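Side-chain contacts in putative cell adhesion protein (Bacteroides eggerthii, PDB 4GPV), which is probably a FimA-like fimbrial subunit that assembles into a distinct type of pilus from the human microbiome and takes part in cell adhesion: residues I21-D26 / A45-Y50; G216-G221 / G256-T261; F279-F284 / E322-S327. All coordinates share one frame; numbering follows the deposited sequence.

How the interactions relate
Interaction 1 (21-26 with 45-50) lies on the other side of the chain's centre from the remaining two, about 34 Å centre to centre from interaction 2 and about 38 Å from interaction 3. Along the chain the three follow in series, each closing before the next opens. Interactions 2 and 3 both belong to the FimA-like C-terminal domain; their centres are about 16 Å apart, and they touch where T261 O probably accepts a hydrogen bond from F284 N at 2.9 Å, where the chain entering strand 262-271 meets the chain leaving 274-283. Strand 329-343 packs near V324 and I47, so it connects the surroundings of interactions 3 and 1.

Interaction 1 of 3, residues I21-D26 / A45-Y50; sequences IKLKGD and AVINNY
L23 puts its CD1 methyl squarely over the ring of Y50: the carbon sits 3.7 Å from the ring centroid and only 7° off the ring normal, a CH-pi contact aimed almost at the middle of the face. The nearly even spacing to the ring carbons bears this out, from 3.8 Å to Y50 CD1 out to 4.1 Å to Y50 CZ. The same CD1 methyl meets a second partner, I47 CD1, at 3.9 Å, and this meeting of two methyl ends is purely apolar. One branch of a single leucine therefore serves both residues of the facing segment.

Y50 reaches the leucine with CG placed between its own backbone N and carbonyl carbon, chi1 60°, which lays the broad side of the ring against the methyl. At the far end of the ring the hydroxyl is hydrogen-bonded to N71 OD1, a polar grip that helps fix how the ring lies. No hydrogen bond joins the two segments; their closest CA atoms, those of L23 and I47, are 9.5 Å apart, so side chains alone bridge the distance.

All three touching residues are buried. L23 also packs on V88 of strand 83-90, Y50 on A90 of that strand and on A74 of strand 73-76, and I47 on P342 of strand 329-343. Strand 18-24 itself is hydrogen-bonded between strands 73-76 and 146-169, so the contact sits in the apolar interior of the N-terminal part of the chain, where segment 45-50 passes from strand 40-46 into strand 50-56.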
loop_
_atom_site.group_PDB
_atom_site.type_symbol
_atom_site.label_atom_id
_atom_site.label_comp_id
_atom_site.label_asym_id
_atom_site.label_seq_id
_atom_site.Cartn_x
_atom_site.Cartn_y
_atom_site.Cartn_z
ATOM N N ILE A 21 -12.073 -21.213 -13.119
ATOM C CA ILE A 21 -11.822 -19.889 -12.567
ATOM C C ILE A 21 -10.880 -19.179 -13.502
ATOM O O ILE A 21 -9.865 -19.756 -13.905
ATOM C CB ILE A 21 -11.269 -19.926 -11.109
ATOM C CG1 ILE A 21 -12.012 -20.945 -10.191
ATOM C CG2 ILE A 21 -11.185 -18.492 -10.480
ATOM C CD1 ILE A 21 -13.471 -20.586 -9.709
ATOM N N LYS A 22 -11.247 -17.965 -13.892
ATOM C CA LYS A 22 -10.434 -17.086 -14.737
ATOM C C LYS A 22 -10.076 -15.840 -13.934
ATOM O O LYS A 22 -10.955 -15.236 -13.317
ATOM C CB LYS A 22 -11.169 -16.678 -16.030
ATOM C CG LYS A 22 -11.305 -17.764 -17.089
ATOM C CD LYS A 22 -12.011 -17.182 -18.318
ATOM C CE LYS A 22 -12.177 -18.160 -19.457
ATOM N NZ LYS A 22 -12.827 -17.517 -20.634
ATOM N N LEU A 23 -8.798 -15.487 -13.906
ATOM C CA LEU A 23 -8.360 -14.287 -13.187
ATOM C C LEU A 23 -8.087 -13.174 -14.161
ATOM O O LEU A 23 -7.521 -13.409 -15.229
ATOM C CB LEU A 23 -7.120 -14.539 -12.322
ATOM C CG LEU A 23 -7.176 -15.762 -11.391
ATOM C CD1 LEU A 23 -5.859 -15.944 -10.678
ATOM C CD2 LEU A 23 -8.344 -15.670 -10.399
ATOM N N LYS A 24 -8.506 -11.953 -13.811
ATOM C CA LYS A 24 -8.266 -10.807 -14.701
ATOM C C LYS A 24 -8.051 -9.575 -13.865
ATOM O O LYS A 24 -8.187 -9.644 -12.637
ATOM C CB LYS A 24 -9.424 -10.623 -15.708
ATOM C CG LYS A 24 -10.728 -10.103 -15.118
ATOM C CD LYS A 24 -11.782 -9.785 -16.201
ATOM C CE LYS A 24 -11.727 -8.376 -16.761
ATOM N NZ LYS A 24 -12.163 -7.360 -15.764
ATOM N N GLY A 25 -7.713 -8.468 -14.522
ATOM C CA GLY A 25 -7.464 -7.217 -13.829
ATOM C C GLY A 25 -8.726 -6.469 -13.487
ATOM O O GLY A 25 -9.832 -6.968 -13.728
ATOM N N ASP A 26 -8.563 -5.239 -12.935
ATOM C CA ASP A 26 -9.731 -4.456 -12.536
ATOM C C ASP A 26 -9.894 -3.135 -13.338
ATOM O O ASP A 26 -10.607 -2.227 -12.902
ATOM C CB ASP A 26 -9.652 -4.157 -11.033
ATOM C CG ASP A 26 -8.455 -3.323 -10.591
ATOM O OD1 ASP A 26 -7.523 -3.128 -11.405
ATOM O OD2 ASP A 26 -8.438 -2.892 -9.424
ATOM N N ALA A 45 1.124 -6.628 -13.138
ATOM C CA ALA A 45 1.420 -7.294 -11.882
ATOM C C ALA A 45 1.494 -8.770 -12.073
ATOM O O ALA A 45 0.540 -9.398 -12.534
ATOM C CB ALA A 45 0.369 -6.951 -10.843
ATOM N N VAL A 46 2.638 -9.339 -11.725
ATOM C CA VAL A 46 2.821 -10.771 -11.867
ATOM C C VAL A 46 2.041 -11.522 -10.765
ATOM O O VAL A 46 2.066 -11.149 -9.596
ATOM C CB VAL A 46 4.321 -11.174 -11.914
ATOM C CG1 VAL A 46 5.125 -10.540 -10.780
ATOM C CG2 VAL A 46 4.512 -12.686 -11.954
ATOM N N ILE A 47 1.345 -12.582 -11.177
ATOM C CA ILE A 47 0.694 -13.508 -10.255
ATOM C C ILE A 47 1.700 -14.613 -10.021
ATOM O O ILE A 47 1.909 -15.429 -10.915
ATOM C CB ILE A 47 -0.675 -14.076 -10.760
ATOM C CG1 ILE A 47 -1.733 -12.959 -10.919
ATOM C CG2 ILE A 47 -1.182 -15.213 -9.808
ATOM C CD1 ILE A 47 -3.015 -13.441 -11.669
ATOM N N ASN A 48 2.353 -14.624 -8.863
ATOM C CA ASN A 48 3.307 -15.677 -8.545
ATOM C C ASN A 48 2.597 -16.961 -8.115
ATOM O O ASN A 48 3.063 -18.073 -8.393
ATOM C CB ASN A 48 4.250 -15.219 -7.447
ATOM C CG ASN A 48 5.114 -14.103 -7.945
ATOM O OD1 ASN A 48 5.766 -14.236 -8.999
ATOM N ND2 ASN A 48 5.111 -12.993 -7.232
ATOM N N ASN A 49 1.483 -16.784 -7.382
ATOM C CA ASN A 49 0.659 -17.852 -6.832
ATOM C C ASN A 49 -0.659 -17.262 -6.371
ATOM O O ASN A 49 -0.795 -16.023 -6.277
ATOM C CB ASN A 49 1.372 -18.529 -5.658
ATOM C CG ASN A 49 1.797 -17.541 -4.603
ATOM O OD1 ASN A 49 0.956 -16.957 -3.889
ATOM N ND2 ASN A 49 3.106 -17.286 -4.547
ATOM N N TYR A 50 -1.637 -18.122 -6.108
ATOM C CA TYR A 50 -2.918 -17.613 -5.598
ATOM C C TYR A 50 -3.668 -18.726 -4.871
ATOM O O TYR A 50 -3.328 -19.896 -5.010
ATOM C CB TYR A 50 -3.780 -17.012 -6.737
ATOM C CG TYR A 50 -4.128 -17.988 -7.848
ATOM C CD1 TYR A 50 -3.275 -18.175 -8.928
ATOM C CD2 TYR A 50 -5.308 -18.735 -7.807
ATOM C CE1 TYR A 50 -3.582 -19.079 -9.947
ATOM C CE2 TYR A 50 -5.627 -19.640 -8.823
ATOM C CZ TYR A 50 -4.766 -19.793 -9.900
ATOM O OH TYR A 50 -5.053 -20.662 -10.921
#

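Interaction 2 of 3, residues G216-G221 / G256-T261; sequences GAFDSG and GTTQPT
F218 and Q259 both start out with CG opposite the backbone N, chi1 178° in F218, and these extended first torsions send the two side chains past each other in opposite directions. A bend at chi2 of Q259 then folds the glutamine back along the phenyl ring, so that its aliphatic part and its amide oxygen both lie over one face. Q259 CB is 4.1 Å from the ring centroid, 24° off the normal, a CH-pi contact displaced toward the rim. Q259 CG follows at 3.8 Å from F218 CD2, while OE1 stands above the root of the ring, 3.7 Å from F218 CG. Ring and amide planes are inclined by 44°, so the amide is not stacked flat.

T258 adds its CG2 methyl, 4.1 Å from F218 CZ, approaching the end of the ring obliquely. Across the opposite face lies the backbone N of S220, from the phenylalanine's own loop. F207 of strand 207-209 touches F218, T258 and Q259 alike, and F218 N is hydrogen-bonded to E321 OE2.

The amide nitrogen is held separately: Q259 NE2 donates to P260 O at 3.1 Å, in the carbonyl plane on a lone pair. That bond helps fix the rotation of the amide. Cutting F218 back to an alanine removes the ring, and the stem of Q259 is likely to lose the face it rests on, with a gap opened beside T258 CG2 and the direct contact between the two segments lost. With no hydrogen bond across the segments, the direct contact of loop 216-221 with loop 256-261 is probably mainly van der Waals and CH-pi in character, with OE1 merely lying over the ring.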
loop_
_atom_site.group_PDB
_atom_site.type_symbol
_atom_site.label_atom_id
_atom_site.label_comp_id
_atom_site.label_asym_id
_atom_site.label_seq_id
_atom_site.Cartn_x
_atom_site.Cartn_y
_atom_site.Cartn_z
ATOM N N GLY A 216 8.211 14.820 20.172
ATOM C CA GLY A 216 6.787 14.533 20.267
ATOM C C GLY A 216 6.203 13.607 19.229
ATOM O O GLY A 216 4.995 13.657 18.972
ATOM N N ALA A 217 7.034 12.723 18.677
ATOM C CA ALA A 217 6.596 11.768 17.668
ATOM C C ALA A 217 5.478 10.878 18.218
ATOM O O ALA A 217 5.541 10.414 19.361
ATOM C CB ALA A 217 7.767 10.914 17.210
ATOM N N PHE A 218 4.412 10.731 17.432
ATOM C CA PHE A 218 3.284 9.867 17.768
ATOM C C PHE A 218 3.826 8.457 17.896
ATOM O O PHE A 218 4.532 8.006 16.997
ATOM C CB PHE A 218 2.198 9.958 16.675
ATOM C CG PHE A 218 1.009 9.067 16.913
ATOM C CD1 PHE A 218 -0.004 9.448 17.794
ATOM C CD2 PHE A 218 0.908 7.832 16.286
ATOM C CE1 PHE A 218 -1.112 8.622 18.010
ATOM C CE2 PHE A 218 -0.190 6.993 16.521
ATOM C CZ PHE A 218 -1.200 7.399 17.366
ATOM N N ASP A 219 3.530 7.770 19.006
ATOM C CA ASP A 219 4.145 6.462 19.230
ATOM C C ASP A 219 3.156 5.341 19.627
ATOM O O ASP A 219 3.584 4.186 19.775
ATOM C CB ASP A 219 5.250 6.611 20.305
ATOM C CG ASP A 219 6.170 5.409 20.430
ATOM O OD1 ASP A 219 6.500 4.799 19.383
ATOM O OD2 ASP A 219 6.504 5.036 21.576
ATOM N N SER A 220 1.853 5.633 19.700
ATOM C CA SER A 220 0.872 4.619 20.082
ATOM C C SER A 220 0.720 3.563 18.981
ATOM O O SER A 220 0.229 3.878 17.899
ATOM C CB SER A 220 -0.474 5.268 20.397
ATOM O OG SER A 220 -0.316 6.283 21.374
ATOM N N GLY A 221 1.166 2.335 19.275
ATOM C CA GLY A 221 1.102 1.214 18.339
ATOM C C GLY A 221 1.957 1.432 17.104
ATOM O O GLY A 221 1.605 0.998 16.004
ATOM N N GLY A 256 -6.637 8.163 8.349
ATOM C CA GLY A 256 -6.007 9.082 9.282
ATOM C C GLY A 256 -6.839 9.471 10.479
ATOM O O GLY A 256 -6.480 10.434 11.152
ATOM N N THR A 257 -7.917 8.712 10.789
ATOM C CA THR A 257 -8.762 9.060 11.932
ATOM C C THR A 257 -8.037 8.731 13.252
ATOM O O THR A 257 -8.413 9.285 14.298
ATOM C CB THR A 257 -10.152 8.443 11.799
ATOM O OG1 THR A 257 -10.025 7.032 11.664
ATOM C CG2 THR A 257 -10.908 8.992 10.591
ATOM N N THR A 258 -6.975 7.894 13.211
ATOM C CA THR A 258 -6.115 7.703 14.391
ATOM C C THR A 258 -4.854 8.537 14.163
ATOM O O THR A 258 -4.506 9.377 14.979
ATOM C CB THR A 258 -5.802 6.232 14.675
ATOM O OG1 THR A 258 -7.021 5.571 15.034
ATOM C CG2 THR A 258 -4.787 6.072 15.811
ATOM N N GLN A 259 -4.160 8.289 13.044
ATOM C CA GLN A 259 -2.947 9.048 12.716
ATOM C C GLN A 259 -2.790 9.025 11.230
ATOM O O GLN A 259 -2.673 7.923 10.694
ATOM C CB GLN A 259 -1.694 8.446 13.390
ATOM C CG GLN A 259 -0.359 9.075 12.913
ATOM C CD GLN A 259 -0.221 10.578 13.131
ATOM O OE1 GLN A 259 -0.444 11.102 14.223
ATOM N NE2 GLN A 259 0.178 11.323 12.104
ATOM N N PRO A 260 -2.714 10.185 10.529
ATOM C CA PRO A 260 -2.530 10.100 9.074
ATOM C C PRO A 260 -1.132 9.688 8.683
ATOM O O PRO A 260 -0.175 9.924 9.404
ATOM C CB PRO A 260 -2.771 11.530 8.606
ATOM C CG PRO A 260 -2.439 12.382 9.803
ATOM C CD PRO A 260 -2.907 11.584 10.963
ATOM N N THR A 261 -1.027 9.121 7.490
ATOM C CA THR A 261 0.251 8.784 6.889
ATOM C C THR A 261 0.899 10.104 6.434
ATOM O O THR A 261 0.202 11.047 6.025
ATOM C CB THR A 261 0.027 7.795 5.734
ATOM O OG1 THR A 261 -0.485 6.555 6.274
ATOM C CG2 THR A 261 1.309 7.494 4.949
#

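Interaction 3 of 3, residues F279-F284 / E322-S327; sequences FYPILF and EPVVSS
P281 and V324 bring the segments to 7.6 Å between CA atoms, and L283 and P323 to 6.9 Å. Segment 279-284 runs along the later part of strand 274-283, whereas 322-327 is irregular chain on its way to strand 329-343. No hydrogen bond connects them, and the contact is made mostly by apolar groups.

V324 supplies the closest approach. Its CG2 branch lies opposite the carbonyl carbon and beside the backbone N, which leaves the methyl against the proline ring, 3.8 Å from P281 CD and 3.9 Å from P281 CG. The two side chains cross at about a right angle, so one methyl rests on the CG-CD side of the ring. Two residues on, L283 makes looser contacts with both of its methyls: CD2 is 4.4 Å from P323 CG, and CD1 is 4.4 Å from the backbone oxygen of E322.

P281 also packs on I262 and A264 of the adjacent antiparallel strand 262-271, while V324 turns to I329 and T317. L283 N is hydrogen-bonded to D288 OD2. In effect, irregular chain packs over P281 and L283 in the later part of the strand, consistent with the all-beta, transthyretin-clan C-terminal domain of FimA-like fimbrial subunits.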
loop_
_atom_site.group_PDB
_atom_site.type_symbol
_atom_site.label_atom_id
_atom_site.label_comp_id
_atom_site.label_asym_id
_atom_site.label_seq_id
_atom_site.Cartn_x
_atom_site.Cartn_y
_atom_site.Cartn_z
ATOM N N PHE A 279 12.235 18.601 8.319
ATOM C CA PHE A 279 11.400 17.838 7.387
ATOM C C PHE A 279 10.739 18.713 6.345
ATOM O O PHE A 279 10.400 19.857 6.621
ATOM C CB PHE A 279 10.290 17.106 8.176
ATOM C CG PHE A 279 10.790 16.131 9.208
ATOM C CD1 PHE A 279 11.101 16.554 10.499
ATOM C CD2 PHE A 279 10.985 14.797 8.887
ATOM C CE1 PHE A 279 11.584 15.652 11.451
ATOM C CE2 PHE A 279 11.426 13.885 9.844
ATOM C CZ PHE A 279 11.773 14.327 11.114
ATOM N N TYR A 280 10.500 18.141 5.149
ATOM C CA TYR A 280 9.711 18.795 4.100
ATOM C C TYR A 280 8.556 17.821 3.879
ATOM O O TYR A 280 8.704 16.858 3.133
ATOM C CB TYR A 280 10.544 19.045 2.833
ATOM C CG TYR A 280 11.802 19.838 3.092
ATOM C CD1 TYR A 280 11.791 21.233 3.039
ATOM C CD2 TYR A 280 13.018 19.201 3.325
ATOM C CE1 TYR A 280 12.967 21.970 3.164
ATOM C CE2 TYR A 280 14.199 19.935 3.503
ATOM C CZ TYR A 280 14.167 21.321 3.425
ATOM O OH TYR A 280 15.340 22.037 3.574
ATOM N N PRO A 281 7.464 17.954 4.658
ATOM C CA PRO A 281 6.448 16.892 4.661
ATOM C C PRO A 281 5.133 17.190 3.933
ATOM O O PRO A 281 4.808 18.348 3.637
ATOM C CB PRO A 281 6.154 16.768 6.150
ATOM C CG PRO A 281 6.334 18.183 6.680
ATOM C CD PRO A 281 7.190 18.944 5.720
ATOM N N ILE A 282 4.361 16.121 3.727
ATOM C CA ILE A 282 2.998 16.190 3.228
ATOM C C ILE A 282 2.152 15.211 4.031
ATOM O O ILE A 282 2.466 14.019 4.088
ATOM C CB ILE A 282 2.823 16.027 1.694
ATOM C CG1 ILE A 282 1.378 16.438 1.245
ATOM C CG2 ILE A 282 3.181 14.659 1.201
ATOM C CD1 ILE A 282 0.938 18.020 1.593
ATOM N N LEU A 283 1.088 15.728 4.672
ATOM C CA LEU A 283 0.161 14.904 5.457
ATOM C C LEU A 283 -0.944 14.427 4.562
ATOM O O LEU A 283 -1.545 15.251 3.872
ATOM C CB LEU A 283 -0.449 15.705 6.632
ATOM C CG LEU A 283 0.332 15.764 7.929
ATOM C CD1 LEU A 283 1.536 16.607 7.763
ATOM C CD2 LEU A 283 -0.517 16.374 9.007
ATOM N N PHE A 284 -1.237 13.120 4.591
ATOM C CA PHE A 284 -2.335 12.537 3.813
ATOM C C PHE A 284 -3.616 12.664 4.635
ATOM O O PHE A 284 -4.126 11.683 5.221
ATOM C CB PHE A 284 -2.056 11.090 3.416
ATOM C CG PHE A 284 -1.070 11.038 2.278
ATOM C CD1 PHE A 284 -1.497 11.188 0.961
ATOM C CD2 PHE A 284 0.293 10.908 2.525
ATOM C CE1 PHE A 284 -0.578 11.156 -0.097
ATOM C CE2 PHE A 284 1.214 10.857 1.459
ATOM C CZ PHE A 284 0.768 11.011 0.166
ATOM N N GLU A 322 2.659 18.248 12.088
ATOM C CA GLU A 322 1.843 19.466 12.041
ATOM C C GLU A 322 1.876 20.037 10.618
ATOM O O GLU A 322 2.956 20.109 10.030
ATOM C CB GLU A 322 2.314 20.510 13.061
ATOM C CG GLU A 322 2.120 20.142 14.526
ATOM C CD GLU A 322 0.721 19.791 14.998
ATOM O OE1 GLU A 322 -0.242 20.501 14.625
ATOM O OE2 GLU A 322 0.598 18.814 15.772
ATOM N N PRO A 323 0.729 20.477 10.049
ATOM C CA PRO A 323 0.754 21.010 8.673
ATOM C C PRO A 323 1.692 22.210 8.514
ATOM O O PRO A 323 1.927 22.968 9.463
ATOM C CB PRO A 323 -0.702 21.398 8.407
ATOM C CG PRO A 323 -1.498 20.617 9.388
ATOM C CD PRO A 323 -0.640 20.486 10.605
ATOM N N VAL A 324 2.282 22.327 7.323
ATOM C CA VAL A 324 3.238 23.383 7.008
ATOM C C VAL A 324 2.549 24.426 6.143
ATOM O O VAL A 324 1.867 24.086 5.172
ATOM C CB VAL A 324 4.533 22.827 6.337
ATOM C CG1 VAL A 324 5.480 23.948 5.914
ATOM C CG2 VAL A 324 5.255 21.873 7.270
ATOM N N VAL A 325 2.715 25.692 6.528
ATOM C CA VAL A 325 2.234 26.859 5.802
ATOM C C VAL A 325 3.485 27.712 5.581
ATOM O O VAL A 325 3.935 28.399 6.505
ATOM C CB VAL A 325 1.062 27.610 6.514
ATOM C CG1 VAL A 325 0.597 28.813 5.694
ATOM C CG2 VAL A 325 -0.115 26.672 6.786
ATOM N N SER A 326 4.109 27.564 4.392
ATOM C CA SER A 326 5.335 28.268 4.004
ATOM C C SER A 326 5.517 28.309 2.485
ATOM O O SER A 326 5.159 27.363 1.774
ATOM C CB SER A 326 6.565 27.631 4.653
ATOM O OG SER A 326 6.937 26.413 4.032
ATOM N N SER A 327 6.111 29.411 2.005
ATOM C CA SER A 327 6.425 29.671 0.597
ATOM C C SER A 327 7.563 28.762 0.103
ATOM O O SER A 327 7.653 28.481 -1.095
ATOM C CB SER A 327 6.820 31.137 0.421
ATOM O OG SER A 327 7.872 31.488 1.309
#